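Side-chain contacts in ADP-dependent L-serine kinase SerK (PDB 5X0J), which transfers a phosphate from ADP to free L-serine, giving O-phospho-L-serine and AMP in the first step of cysteine biosynthesis from serine: residues V19-D24 / D63-V68; E129-A134 / A142-K147; G180-A185 / V197-A202. The protein carries 1 engineered substitution. All blocks are in the same frame, centred on the assembly; numbering follows the deposited sequence.

Interaction 1: V19-D24 / D63-V68; sequences VFIELD and DMYLIV. With SEP (phosphoserine), chain C.
Ile21 and Tyr65 make the apolar part of this small surface contact. The gamma-methyl CG2 of Ile21 lies 4.1 Å from CD2 of Tyr65, an ordinary van der Waals distance, and reaches the ring obliquely, next to the ring carbon that carries CB. The two side chains cross at about a right angle, so they meet at a point and do not run alongside each other. In Ile21 the longer branch, CG1, stands beside the backbone N (chi1 -63°), which leaves CG2 as the methyl turned to the ring. The alpha carbons of Ile21 and Tyr65 remain 9.0 Å apart; the backbones do not pair, and side chains alone bridge the gap. Leu56 beside Ile21 and Ile89 beside Tyr65 continue this patch across the intervening strands.

A second touch sets the terminal methyl of Met64 against a backbone carbonyl. The Met64 chain, bent at both chi2 and chi3, curls back to put CE 3.6 Å from Asp24 O. Met64 and Asp24 each have two conformers, so this approach is doubtful beyond the pair described. No hydrogen bond links the two segments.

The polar link leads to the ligand. Val68 O accepts a hydrogen bond of 2.7 Å from the amino N of phosphoserine, while His71, Gly70, Trp102, Lys221, Thr223 and His225 supply further bonds to the same molecule.

Strands 19-22 and 65-67 belong to one mixed five-stranded sheet of the ParB-like N-terminal domain. Strands 84-90 and 54-58 intervene, so the closeness of the alpha carbons implies a strongly curled sheet that brings Ile21 and Tyr65 together, whereas Leu23 packs on helix 71-80. Past strand 65-67 the chain turns a corner at Val68, whose carbonyl holds the product's amino group in the phosphoserine pocket.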
ATOM      1  N   VAL A  19      -0.579 -11.529  19.214  1.00 15.72           N
ATOM      2  CA  VAL A  19       0.272 -12.684  19.455  1.00 15.78           C
ATOM      3  C   VAL A  19       1.548 -12.473  18.652  1.00 15.43           C
ATOM      4  O   VAL A  19       1.503 -12.017  17.515  1.00 14.86           O
ATOM      5  CB  VAL A  19      -0.433 -14.011  19.073  1.00 16.12           C
ATOM      6  CG1 VAL A  19      -0.987 -13.991  17.651  1.00 15.87           C
ATOM      7  CG2 VAL A  19       0.510 -15.197  19.273  1.00 16.42           C
ATOM      8  N   PHE A  20       2.689 -12.803  19.244  1.00 15.70           N
ATOM      9  CA  PHE A  20       3.940 -12.746  18.519  1.00 15.94           C
ATOM     10  C   PHE A  20       3.965 -13.846  17.464  1.00 16.09           C
ATOM     11  O   PHE A  20       3.660 -15.006  17.762  1.00 16.90           O
ATOM     12  CB  PHE A  20       5.131 -12.933  19.459  1.00 16.40           C
ATOM     13  CG  PHE A  20       5.443 -11.739  20.320  1.00 16.65           C
ATOM     14  CD1 PHE A  20       5.653 -10.481  19.768  1.00 16.50           C
ATOM     15  CD2 PHE A  20       5.586 -11.886  21.692  1.00 17.24           C
ATOM     16  CE1 PHE A  20       5.961  -9.397  20.567  1.00 16.86           C
ATOM     17  CE2 PHE A  20       5.887 -10.803  22.495  1.00 17.44           C
ATOM     18  CZ  PHE A  20       6.080  -9.557  21.933  1.00 17.09           C
ATOM     19  N   ILE A  21       4.330 -13.474  16.237  1.00 15.51           N
ATOM     20  CA  ILE A  21       4.525 -14.423  15.142  1.00 15.72           C
ATOM     21  C   ILE A  21       5.893 -14.134  14.546  1.00 15.85           C
ATOM     22  O   ILE A  21       6.298 -12.973  14.407  1.00 15.29           O
ATOM     23  CB  ILE A  21       3.410 -14.295  14.073  1.00 15.43           C
ATOM     24  CG1 ILE A  21       2.033 -14.635  14.666  1.00 15.57           C
ATOM     25  CG2 ILE A  21       3.688 -15.181  12.868  1.00 15.54           C
ATOM     26  CD1 ILE A  21       1.831 -16.087  15.063  1.00 16.01           C
ATOM     27  N   GLU A  22       6.616 -15.196  14.206  1.00 16.60           N
ATOM     28  CA  GLU A  22       7.949 -15.050  13.640  1.00 17.19           C
ATOM     29  C   GLU A  22       7.886 -14.429  12.246  1.00 16.57           C
ATOM     30  O   GLU A  22       7.060 -14.824  11.427  1.00 16.35           O
ATOM     31  CB  GLU A  22       8.660 -16.409  13.599  1.00 18.65           C
ATOM     32  CG  GLU A  22       8.983 -16.944  14.984  1.00 19.96           C
ATOM     33  CD  GLU A  22       9.692 -18.286  14.972  1.00 21.87           C
ATOM     34  OE2 GLU A  22      10.135 -18.724  16.061  1.00 24.42           O
ATOM     35  N   LEU A  23       8.769 -13.468  11.997  1.00 16.32           N
ATOM     36  CA  LEU A  23       8.821 -12.755  10.711  1.00 16.33           C
ATOM     37  C   LEU A  23       9.059 -13.722   9.538  1.00 16.97           C
ATOM     38  O   LEU A  23       8.529 -13.512   8.457  1.00 16.72           O
ATOM     39  CB  LEU A  23       9.890 -11.651  10.727  1.00 16.26           C
ATOM     40  CG  LEU A  23       9.676 -10.523  11.760  1.00 16.11           C
ATOM     41  CD1 LEU A  23      10.931  -9.689  11.944  1.00 16.28           C
ATOM     42  CD2 LEU A  23       8.503  -9.612  11.407  1.00 15.82           C
ATOM     43  N   ASP A  24       9.826 -14.786   9.764  0.80 17.75           N
ATOM     44  CA  ASP A  24      10.082 -15.763   8.696  0.80 18.39           C
ATOM     45  C   ASP A  24       8.902 -16.696   8.383  0.80 18.64           C
ATOM     46  O   ASP A  24       9.011 -17.517   7.464  0.80 19.42           O
ATOM     47  CB  ASP A  24      11.383 -16.563   8.964  0.80 19.31           C
ATOM     48  CG  ASP A  24      11.256 -17.587  10.100  0.80 19.99           C
ATOM     49  OD1 ASP A  24      10.170 -17.749  10.688  0.80 20.36           O
ATOM     50  OD2 ASP A  24      12.261 -18.275  10.390  0.80 21.43           O
ATOM     51  N   ASP A  63       2.398 -23.709   6.081  1.00 23.07           N
ATOM     52  CA  ASP A  63       2.661 -23.229   7.442  1.00 22.99           C
ATOM     53  C   ASP A  63       3.270 -21.825   7.376  1.00 22.16           C
ATOM     54  O   ASP A  63       4.385 -21.586   7.838  1.00 22.46           O
ATOM     55  CB  ASP A  63       3.585 -24.192   8.200  1.00 23.91           C
ATOM     56  CG  ASP A  63       2.974 -25.574   8.382  1.00 24.96           C
ATOM     57  N   MET A  64       2.499 -20.909   6.789  1.00 20.93           N
ATOM     58  CA  MET A  64       2.896 -19.516   6.569  0.70 20.33           C
ATOM     59  C   MET A  64       1.664 -18.644   6.716  1.00 19.33           C
ATOM     60  O   MET A  64       0.541 -19.118   6.509  1.00 18.87           O
ATOM     61  CB  MET A  64       3.436 -19.302   5.153  0.70 20.63           C
ATOM     62  CG  MET A  64       4.734 -20.020   4.810  0.70 21.45           C
ATOM     63  SD  MET A  64       6.166 -19.390   5.704  0.70 21.78           S
ATOM     64  CE  MET A  64       6.408 -17.769   4.981  0.70 21.55           C
ATOM     65  N   TYR A  65       1.894 -17.372   7.025  1.00 18.34           N
ATOM     66  CA  TYR A  65       0.847 -16.371   7.139  1.00 17.71           C
ATOM     67  C   TYR A  65       1.025 -15.320   6.063  1.00 16.57           C
ATOM     68  O   TYR A  65       2.109 -14.763   5.916  1.00 16.76           O
ATOM     69  CB  TYR A  65       0.916 -15.723   8.519  1.00 18.12           C
ATOM     70  CG  TYR A  65       0.456 -16.651   9.609  1.00 19.22           C
ATOM     71  CD1 TYR A  65      -0.900 -16.808   9.876  1.00 19.74           C
ATOM     72  CD2 TYR A  65       1.369 -17.411  10.335  1.00 20.42           C
ATOM     73  CE1 TYR A  65      -1.342 -17.679  10.857  1.00 20.68           C
ATOM     74  CE2 TYR A  65       0.931 -18.289  11.322  1.00 21.08           C
ATOM     75  CZ  TYR A  65      -0.429 -18.419  11.566  1.00 21.35           C
ATOM     76  OH  TYR A  65      -0.883 -19.280  12.550  1.00 23.65           O
ATOM     77  N   LEU A  66      -0.035 -15.076   5.295  1.00 15.17           N
ATOM     78  CA  LEU A  66      -0.116 -13.932   4.397  1.00 14.56           C
ATOM     79  C   LEU A  66      -0.013 -12.667   5.229  1.00 13.48           C
ATOM     80  O   LEU A  66      -0.743 -12.534   6.212  1.00 12.93           O
ATOM     81  CB  LEU A  66      -1.475 -13.941   3.700  1.00 14.65           C
ATOM     82  CG  LEU A  66      -1.810 -12.730   2.820  1.00 14.70           C
ATOM     83  CD1 LEU A  66      -0.822 -12.582   1.668  1.00 15.04           C
ATOM     84  CD2 LEU A  66      -3.259 -12.818   2.335  1.00 14.86           C
ATOM     85  N   ILE A  67       0.869 -11.748   4.841  1.00 12.71           N
ATOM     86  CA  ILE A  67       0.834 -10.385   5.375  1.00 12.24           C
ATOM     87  C   ILE A  67      -0.366  -9.680   4.747  1.00 11.92           C
ATOM     88  O   ILE A  67      -0.365  -9.384   3.563  1.00 12.30           O
ATOM     89  CB  ILE A  67       2.132  -9.610   5.078  1.00 12.19           C
ATOM     90  CG1 ILE A  67       3.327 -10.300   5.751  1.00 12.37           C
ATOM     91  CG2 ILE A  67       2.020  -8.172   5.568  1.00 12.15           C
ATOM     92  CD1 ILE A  67       4.681  -9.722   5.373  1.00 12.64           C
ATOM     93  N   VAL A  68      -1.400  -9.441   5.545  1.00 11.59           N
ATOM     94  CA  VAL A  68      -2.584  -8.713   5.099  1.00 11.44           C
ATOM     95  C   VAL A  68      -2.261  -7.213   5.098  1.00 11.37           C
ATOM     96  O   VAL A  68      -2.520  -6.521   4.103  1.00 11.47           O
ATOM     97  CB  VAL A  68      -3.794  -9.072   5.992  1.00 11.57           C
ATOM     98  CG1 VAL A  68      -5.004  -8.215   5.666  1.00 11.61           C
ATOM     99  CG2 VAL A  68      -4.118 -10.552   5.818  1.00 11.79           C
TER
HETATM  100  N   SEP C 302      -1.856  -4.363   2.549  1.00 10.24           N
HETATM  101  CA  SEP C 302      -1.977  -3.040   3.234  1.00 10.39           C
HETATM  102  CB  SEP C 302      -1.318  -1.966   2.366  1.00 10.55           C
HETATM  103  OG  SEP C 302       0.048  -2.316   2.151  1.00 10.50           O
HETATM  104  C   SEP C 302      -3.420  -2.740   3.544  1.00 10.21           C
HETATM  105  O   SEP C 302      -3.771  -1.571   3.799  1.00 10.48           O
HETATM  106  OXT SEP C 302      -4.272  -3.647   3.552  1.00 10.27           O
HETATM  107  P   SEP C 302       1.128  -2.253   3.360  1.00 10.76           P
HETATM  108  O1P SEP C 302       0.614  -1.175   4.302  1.00 10.39           O
HETATM  109  O2P SEP C 302       2.381  -1.884   2.631  1.00 10.95           O
HETATM  110  O3P SEP C 302       1.149  -3.643   3.943  1.00 10.77           O

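Interaction 2: E129-A134 / A142-K147; sequences EAEEKA and ALVGEK
Ala142 fits its methyl between two alanines set one helical turn apart. Its CB lies 3.7 Å from CB of Ala130 and equally 3.7 Å from CB of Ala134, and these methyl-to-methyl touches form the apolar core of a buried contact. With nothing larger than a methyl at the three positions, the axes of helix 130-134 and strand 142-144 come within 7.6 Å, running roughly antiparallel at 142°.

Methyl-to-backbone packing is tighter still. CB of Ala142 approaches Ala130 O to 3.3 Å, an oxygen already engaged as acceptor for Ala134 N within the helix. In return, CB of Ala134 rests 3.6 Å from Ala142 N. No hydrogen bond crosses between the segments.

At the margin, Glu131 extends its chain, CG anti to the backbone N (chi1 -177°), until OE1 lies 4.3 Å from CG2 of Val144. The carboxylate skirts this methyl at the edge of contact distance, and its oxygens are held by charged partners: OE2 forms a salt bridge with Lys182 and OE1 one with Arg186, so both are paired with a cation.

The helix covers one face of the antiparallel sheet, where strand 141-144 lies between 148-151 and 196-199. Ala130 also touches Ser148 and Ala150 of the former. Leu143 points away from helix 130-135 and packs on Leu110 and Val114 of helix 110-119.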
ATOM      1  N   GLU A 129     -11.608   9.170 -21.004  1.00 14.55           N
ATOM      2  CA  GLU A 129     -12.264   8.033 -20.353  1.00 14.85           C
ATOM      3  C   GLU A 129     -11.295   7.159 -19.555  1.00 14.34           C
ATOM      4  O   GLU A 129     -11.647   6.057 -19.153  1.00 14.28           O
ATOM      5  CB  GLU A 129     -13.030   7.201 -21.383  1.00 15.58           C
ATOM      6  CG  GLU A 129     -14.263   7.899 -21.945  1.00 16.56           C
ATOM      7  CD  GLU A 129     -15.425   7.992 -20.971  1.00 17.51           C
ATOM      8  OE1 GLU A 129     -15.338   7.444 -19.840  1.00 17.83           O
ATOM      9  OE2 GLU A 129     -16.446   8.613 -21.345  1.00 19.16           O
ATOM     10  N   ALA A 130     -10.084   7.648 -19.307  1.00 13.84           N
ATOM     11  CA  ALA A 130      -9.083   6.877 -18.561  1.00 13.46           C
ATOM     12  C   ALA A 130      -9.584   6.396 -17.194  1.00 13.54           C
ATOM     13  O   ALA A 130      -9.380   5.245 -16.850  1.00 13.07           O
ATOM     14  CB  ALA A 130      -7.815   7.699 -18.383  1.00 13.25           C
ATOM     15  N   GLU A 131     -10.246   7.266 -16.439  1.00 13.87           N
ATOM     16  CA  GLU A 131     -10.669   6.918 -15.084  1.00 14.29           C
ATOM     17  C   GLU A 131     -11.596   5.715 -15.065  1.00 14.57           C
ATOM     18  O   GLU A 131     -11.371   4.782 -14.281  1.00 13.94           O
ATOM     19  CB  GLU A 131     -11.347   8.102 -14.402  1.00 14.96           C
ATOM     20  CG  GLU A 131     -11.745   7.815 -12.962  1.00 15.56           C
ATOM     21  CD  GLU A 131     -12.007   9.049 -12.143  1.00 16.21           C
ATOM     22  OE1 GLU A 131     -11.776  10.173 -12.617  1.00 16.94           O
ATOM     23  OE2 GLU A 131     -12.462   8.897 -10.993  1.00 16.98           O
ATOM     24  N   GLU A 132     -12.621   5.726 -15.922  1.00 15.35           N
ATOM     25  CA  GLU A 132     -13.553   4.599 -15.959  1.00 16.13           C
ATOM     26  C   GLU A 132     -12.919   3.340 -16.543  1.00 15.10           C
ATOM     27  O   GLU A 132     -13.188   2.240 -16.060  1.00 14.97           O
ATOM     28  CB  GLU A 132     -14.887   4.969 -16.628  1.00 17.88           C
ATOM     29  CG  GLU A 132     -15.794   5.817 -15.730  1.00 19.47           C
ATOM     30  CD  GLU A 132     -15.989   5.244 -14.321  1.00 20.82           C
ATOM     31  OE1 GLU A 132     -16.260   4.031 -14.179  1.00 22.61           O
ATOM     32  OE2 GLU A 132     -15.870   5.998 -13.335  1.00 22.49           O
ATOM     33  N   LYS A 133     -12.025   3.490 -17.522  1.00 14.16           N
ATOM     34  CA  LYS A 133     -11.248   2.345 -17.995  1.00 13.91           C
ATOM     35  C   LYS A 133     -10.447   1.706 -16.855  1.00 13.60           C
ATOM     36  O   LYS A 133     -10.406   0.472 -16.722  1.00 13.52           O
ATOM     37  CB  LYS A 133     -10.313   2.745 -19.143  1.00 13.61           C
ATOM     38  CG  LYS A 133     -11.028   3.084 -20.447  1.00 13.71           C
ATOM     39  CD  LYS A 133     -10.053   3.616 -21.464  1.00 13.41           C
ATOM     40  CE  LYS A 133     -10.789   4.089 -22.704  1.00 13.53           C
ATOM     41  NZ  LYS A 133      -9.800   4.446 -23.748  1.00 13.54           N
ATOM     42  N   ALA A 134      -9.827   2.543 -16.023  1.00 13.35           N
ATOM     43  CA  ALA A 134      -9.038   2.043 -14.891  1.00 13.33           C
ATOM     44  C   ALA A 134      -9.932   1.366 -13.864  1.00 13.54           C
ATOM     45  O   ALA A 134      -9.572   0.291 -13.364  1.00 13.47           O
ATOM     46  CB  ALA A 134      -8.260   3.172 -14.246  1.00 13.16           C
ATOM     47  N   ALA A 142      -5.179   5.094 -14.434  1.00 11.81           N
ATOM     48  CA  ALA A 142      -5.548   6.405 -14.976  1.00 12.06           C
ATOM     49  C   ALA A 142      -4.819   7.459 -14.163  1.00 12.26           C
ATOM     50  O   ALA A 142      -4.887   7.437 -12.936  1.00 12.56           O
ATOM     51  CB  ALA A 142      -7.050   6.628 -14.904  1.00 12.22           C
ATOM     52  N   LEU A 143      -4.127   8.362 -14.844  1.00 12.52           N
ATOM     53  CA  LEU A 143      -3.450   9.493 -14.212  1.00 12.89           C
ATOM     54  C   LEU A 143      -4.344  10.702 -14.395  1.00 13.32           C
ATOM     55  O   LEU A 143      -4.494  11.188 -15.524  1.00 13.50           O
ATOM     56  CB  LEU A 143      -2.086   9.700 -14.870  1.00 13.07           C
ATOM     57  CG  LEU A 143      -1.301  10.960 -14.525  1.00 13.34           C
ATOM     58  CD1 LEU A 143      -1.074  11.049 -13.027  1.00 13.34           C
ATOM     59  CD2 LEU A 143       0.020  10.947 -15.269  1.00 13.47           C
ATOM     60  N   VAL A 144      -4.979  11.153 -13.316  1.00 13.86           N
ATOM     61  CA  VAL A 144      -6.049  12.134 -13.414  1.00 14.80           C
ATOM     62  C   VAL A 144      -5.871  13.298 -12.457  1.00 15.43           C
ATOM     63  O   VAL A 144      -5.466  13.137 -11.306  1.00 15.07           O
ATOM     64  CB  VAL A 144      -7.444  11.480 -13.253  1.00 15.14           C
ATOM     65  CG1 VAL A 144      -7.675  10.462 -14.353  1.00 15.24           C
ATOM     66  CG2 VAL A 144      -7.629  10.850 -11.883  1.00 15.42           C
ATOM     67  N   GLY A 145      -6.132  14.485 -12.992  1.00 16.47           N
ATOM     68  CA  GLY A 145      -6.179  15.717 -12.225  1.00 17.49           C
ATOM     69  C   GLY A 145      -6.827  16.752 -13.119  1.00 18.40           C
ATOM     70  O   GLY A 145      -7.955  16.551 -13.564  1.00 19.20           O
ATOM     71  N   GLU A 146      -6.099  17.825 -13.420  1.00 18.97           N
ATOM     72  CA  GLU A 146      -6.567  18.812 -14.402  1.00 19.69           C
ATOM     73  C   GLU A 146      -6.769  18.111 -15.744  1.00 19.50           C
ATOM     74  O   GLU A 146      -7.797  18.295 -16.409  1.00 20.91           O
ATOM     75  CB  GLU A 146      -5.557  19.956 -14.540  1.00 20.10           C
ATOM     76  CG  GLU A 146      -6.039  21.113 -15.393  1.00 20.91           C
ATOM     77  N   LYS A 147      -5.783  17.297 -16.114  1.00 18.65           N
ATOM     78  CA  LYS A 147      -5.809  16.496 -17.329  1.00 18.13           C
ATOM     79  C   LYS A 147      -6.043  15.026 -16.978  1.00 16.96           C
ATOM     80  O   LYS A 147      -6.010  14.645 -15.806  1.00 17.12           O
ATOM     81  CB  LYS A 147      -4.494  16.676 -18.096  1.00 18.66           C
ATOM     82  CG  LYS A 147      -4.290  18.097 -18.619  1.00 19.57           C
ATOM     83  CD  LYS A 147      -3.000  18.239 -19.410  1.00 20.10           C
TER

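Interaction 3: G180-A185 / V197-A202; sequences GLKEDA and VFIRKA
Segments 180-185 and 197-202 pass in opposite directions, with Lys182 opposite Ile199 and Ala185 opposite Val197; the alpha carbons are 7.4 Å apart in the first pair and 6.6 Å in the second. Leu181 occupies the N-cap of helix 182-190. Its carbonyl O receives weak bonds from Asp184 N and Ala185 N. No hydrogen bond runs from helix to strand, and the contact is made by side chains.

Lys182 lays its aliphatic chain across the end of Ile199 at about a right angle. CB lies 3.6 Å and CD 3.9 Å from CD1 of Ile199, so the delta-methyl touches alternate carbons on the same edge of the lysine zigzag. CG of Lys182 sits between the backbone N and the carbonyl carbon (chi1 71°), and the chain beyond it is fully extended, carrying NZ past the isoleucine toward Glu131 and Glu135, both salt-bridge partners.

Deeper in, CB of Ala185 rests 3.8 Å from CG2 of Val197, the branch anti to the backbone N, and nearly as close to its CB.

Val197 and Ile199 present the face of strand 196-199 that helix 182-190 covers; both also touch Val144 of the adjoining strand 141-144. Phe198 and Arg200 project on the other side: Phe198 packs on Val161 and Leu165 of helix 155-170, and Arg200 hydrogen-bonds Trp102 O and Pro220 O.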
ATOM      1  N   GLY A 180      -6.768   6.223   0.360  1.00 12.47           N
ATOM      2  CA  GLY A 180      -7.751   5.155   0.380  1.00 12.50           C
ATOM      3  C   GLY A 180      -8.969   5.392  -0.498  1.00 12.65           C
ATOM      4  O   GLY A 180      -9.534   4.454  -1.045  1.00 12.59           O
ATOM      5  N   LEU A 181      -9.377   6.660  -0.632  1.00 12.92           N
ATOM      6  CA  LEU A 181     -10.575   7.034  -1.399  1.00 13.40           C
ATOM      7  C   LEU A 181     -10.210   8.091  -2.428  1.00 13.46           C
ATOM      8  O   LEU A 181      -9.633   9.123  -2.086  1.00 13.41           O
ATOM      9  CB  LEU A 181     -11.645   7.595  -0.467  1.00 13.66           C
ATOM     10  CG  LEU A 181     -12.217   6.652   0.589  1.00 13.83           C
ATOM     11  CD1 LEU A 181     -13.178   7.432   1.484  1.00 14.04           C
ATOM     12  CD2 LEU A 181     -12.908   5.461  -0.048  1.00 14.11           C
ATOM     13  N   LYS A 182     -10.573   7.855  -3.688  1.00 13.57           N
ATOM     14  CA  LYS A 182     -10.253   8.810  -4.743  1.00 13.93           C
ATOM     15  C   LYS A 182     -10.957  10.152  -4.547  1.00 14.23           C
ATOM     16  O   LYS A 182     -10.438  11.189  -4.943  1.00 14.16           O
ATOM     17  CB  LYS A 182     -10.545   8.243  -6.137  1.00 14.11           C
ATOM     18  CG  LYS A 182     -12.007   8.072  -6.504  1.00 14.41           C
ATOM     19  CD  LYS A 182     -12.120   7.470  -7.890  1.00 14.74           C
ATOM     20  CE  LYS A 182     -13.567   7.362  -8.318  1.00 14.97           C
ATOM     21  NZ  LYS A 182     -13.689   6.808  -9.693  1.00 15.26           N
ATOM     22  N   GLU A 183     -12.135  10.128  -3.941  1.00 14.82           N
ATOM     23  CA  GLU A 183     -12.836  11.386  -3.651  1.00 15.55           C
ATOM     24  C   GLU A 183     -12.063  12.260  -2.652  1.00 15.49           C
ATOM     25  O   GLU A 183     -12.114  13.484  -2.749  1.00 15.68           O
ATOM     26  CB  GLU A 183     -14.277  11.155  -3.200  1.00 16.26           C
ATOM     27  CG  GLU A 183     -14.447  10.261  -1.996  1.00 16.88           C
ATOM     28  CD  GLU A 183     -14.685   8.801  -2.343  1.00 17.32           C
ATOM     29  OE1 GLU A 183     -14.088   8.249  -3.298  1.00 16.91           O
ATOM     30  OE2 GLU A 183     -15.470   8.178  -1.631  1.00 18.37           O
ATOM     31  N   ASP A 184     -11.328  11.646  -1.718  1.00 15.19           N
ATOM     32  CA  ASP A 184     -10.461  12.421  -0.824  1.00 15.45           C
ATOM     33  C   ASP A 184      -9.295  13.043  -1.585  1.00 15.62           C
ATOM     34  O   ASP A 184      -8.899  14.175  -1.307  1.00 15.64           O
ATOM     35  CB  ASP A 184      -9.913  11.565   0.319  1.00 15.34           C
ATOM     36  CG  ASP A 184     -10.980  11.118   1.303  1.00 15.58           C
ATOM     37  OD1 ASP A 184     -12.149  11.531   1.216  1.00 16.26           O
ATOM     38  OD2 ASP A 184     -10.625  10.337   2.199  1.00 15.41           O
ATOM     39  N   ALA A 185      -8.740  12.293  -2.535  1.00 15.61           N
ATOM     40  CA  ALA A 185      -7.688  12.813  -3.408  1.00 16.02           C
ATOM     41  C   ALA A 185      -8.211  14.018  -4.193  1.00 16.69           C
ATOM     42  O   ALA A 185      -7.533  15.041  -4.265  1.00 16.90           O
ATOM     43  CB  ALA A 185      -7.175  11.734  -4.348  1.00 15.81           C
ATOM     44  N   VAL A 197      -3.694  12.103  -9.137  1.00 13.95           N
ATOM     45  CA  VAL A 197      -3.913  10.809  -8.496  1.00 13.49           C
ATOM     46  C   VAL A 197      -3.925   9.727  -9.585  1.00 13.19           C
ATOM     47  O   VAL A 197      -4.304   9.990 -10.728  1.00 13.26           O
ATOM     48  CB  VAL A 197      -5.207  10.815  -7.631  1.00 13.64           C
ATOM     49  CG1 VAL A 197      -6.456  10.992  -8.478  1.00 13.76           C
ATOM     50  CG2 VAL A 197      -5.329   9.535  -6.809  1.00 13.48           C
ATOM     51  N   PHE A 198      -3.471   8.530  -9.231  1.00 12.78           N
ATOM     52  CA  PHE A 198      -3.452   7.371 -10.114  1.00 12.63           C
ATOM     53  C   PHE A 198      -4.563   6.421  -9.680  1.00 12.75           C
ATOM     54  O   PHE A 198      -4.505   5.872  -8.568  1.00 13.15           O
ATOM     55  CB  PHE A 198      -2.120   6.631 -10.036  1.00 12.43           C
ATOM     56  CG  PHE A 198      -0.953   7.349 -10.650  1.00 12.37           C
ATOM     57  CD1 PHE A 198      -0.267   8.306  -9.938  1.00 12.29           C
ATOM     58  CD2 PHE A 198      -0.499   7.011 -11.922  1.00 12.52           C
ATOM     59  CE1 PHE A 198       0.836   8.947 -10.485  1.00 12.45           C
ATOM     60  CE2 PHE A 198       0.605   7.640 -12.470  1.00 12.56           C
ATOM     61  CZ  PHE A 198       1.279   8.609 -11.746  1.00 12.56           C
ATOM     62  N   ILE A 199      -5.546   6.209 -10.549  1.00 12.70           N
ATOM     63  CA  ILE A 199      -6.704   5.359 -10.254  1.00 12.76           C
ATOM     64  C   ILE A 199      -6.474   3.959 -10.811  1.00 12.65           C
ATOM     65  O   ILE A 199      -6.025   3.798 -11.952  1.00 12.32           O
ATOM     66  CB  ILE A 199      -7.994   5.940 -10.874  1.00 13.17           C
ATOM     67  CG1 ILE A 199      -8.242   7.387 -10.410  1.00 13.52           C
ATOM     68  CG2 ILE A 199      -9.200   5.039 -10.601  1.00 13.08           C
ATOM     69  CD1 ILE A 199      -8.406   7.587  -8.922  1.00 13.60           C
ATOM     70  N   ARG A 200      -6.785   2.942 -10.011  1.00 12.54           N
ATOM     71  CA  ARG A 200      -6.719   1.540 -10.424  1.00 12.84           C
ATOM     72  C   ARG A 200      -7.878   0.775  -9.814  1.00 13.03           C
ATOM     73  O   ARG A 200      -8.372   1.145  -8.748  1.00 12.93           O
ATOM     74  CB  ARG A 200      -5.409   0.897  -9.968  1.00 12.82           C
ATOM     75  CG  ARG A 200      -5.105   1.105  -8.488  1.00 12.71           C
ATOM     76  CD  ARG A 200      -3.985   0.181  -8.049  1.00 12.69           C
ATOM     77  NE  ARG A 200      -3.363   0.638  -6.810  1.00 12.57           N
ATOM     78  CZ  ARG A 200      -2.122   0.341  -6.428  1.00 12.76           C
ATOM     79  NH1 ARG A 200      -1.344  -0.437  -7.184  1.00 12.99           N
ATOM     80  NH2 ARG A 200      -1.648   0.849  -5.296  1.00 12.63           N
ATOM     81  N   LYS A 201      -8.302  -0.284 -10.489  0.70 13.52           N
ATOM     82  CA  LYS A 201      -9.272  -1.232  -9.945  0.70 14.00           C
ATOM     83  C   LYS A 201      -8.638  -1.929  -8.750  0.70 14.17           C
ATOM     84  O   LYS A 201      -7.435  -2.188  -8.748  0.70 14.32           O
ATOM     85  CB  LYS A 201      -9.674  -2.260 -11.010  0.70 14.43           C
ATOM     86  CG  LYS A 201     -10.777  -3.232 -10.600  0.70 14.97           C
ATOM     87  CD  LYS A 201     -10.997  -4.305 -11.661  0.70 15.59           C
ATOM     88  CE  LYS A 201     -12.151  -5.233 -11.295  0.70 16.06           C
ATOM     89  NZ  LYS A 201     -11.949  -5.949 -10.006  0.70 16.46           N
ATOM     90  N   ALA A 202      -9.445  -2.212  -7.735  1.00 14.26           N
ATOM     91  CA  ALA A 202      -8.965  -2.952  -6.576  1.00 14.56           C
ATOM     92  C   ALA A 202      -8.867  -4.438  -6.904  1.00 15.04           C
ATOM     93  O   ALA A 202      -9.636  -4.958  -7.709  1.00 15.08           O
ATOM     94  CB  ALA A 202      -9.915  -2.761  -5.419  1.00 14.56           C
TER

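Interactions 2 and 3 adjoin, their centres 10 Å apart. Strands 141-144 and 196-199 are neighbours in the same sheet, with a probable hydrogen bond of 2.8 Å from Ile199 N to Ala142 O, and the helices over them are tied by Glu131 OE2 to Lys182 NZ at 2.7 Å. Ala134 CB adds packing, 3.3 Å from Ile199 O. Interaction 1 belongs to the N-terminal domain on the opposite side of the chain's centre, its centre 37 Å from interaction 2 and 29 Å from interaction 3. Phosphoserine has partners in both halves of the chain: interaction 1 supplies Val68 O, while the Val197 side chain of interaction 3 is about 9 Å from that of Trp102, which hydrogen-bonds phosphoserine.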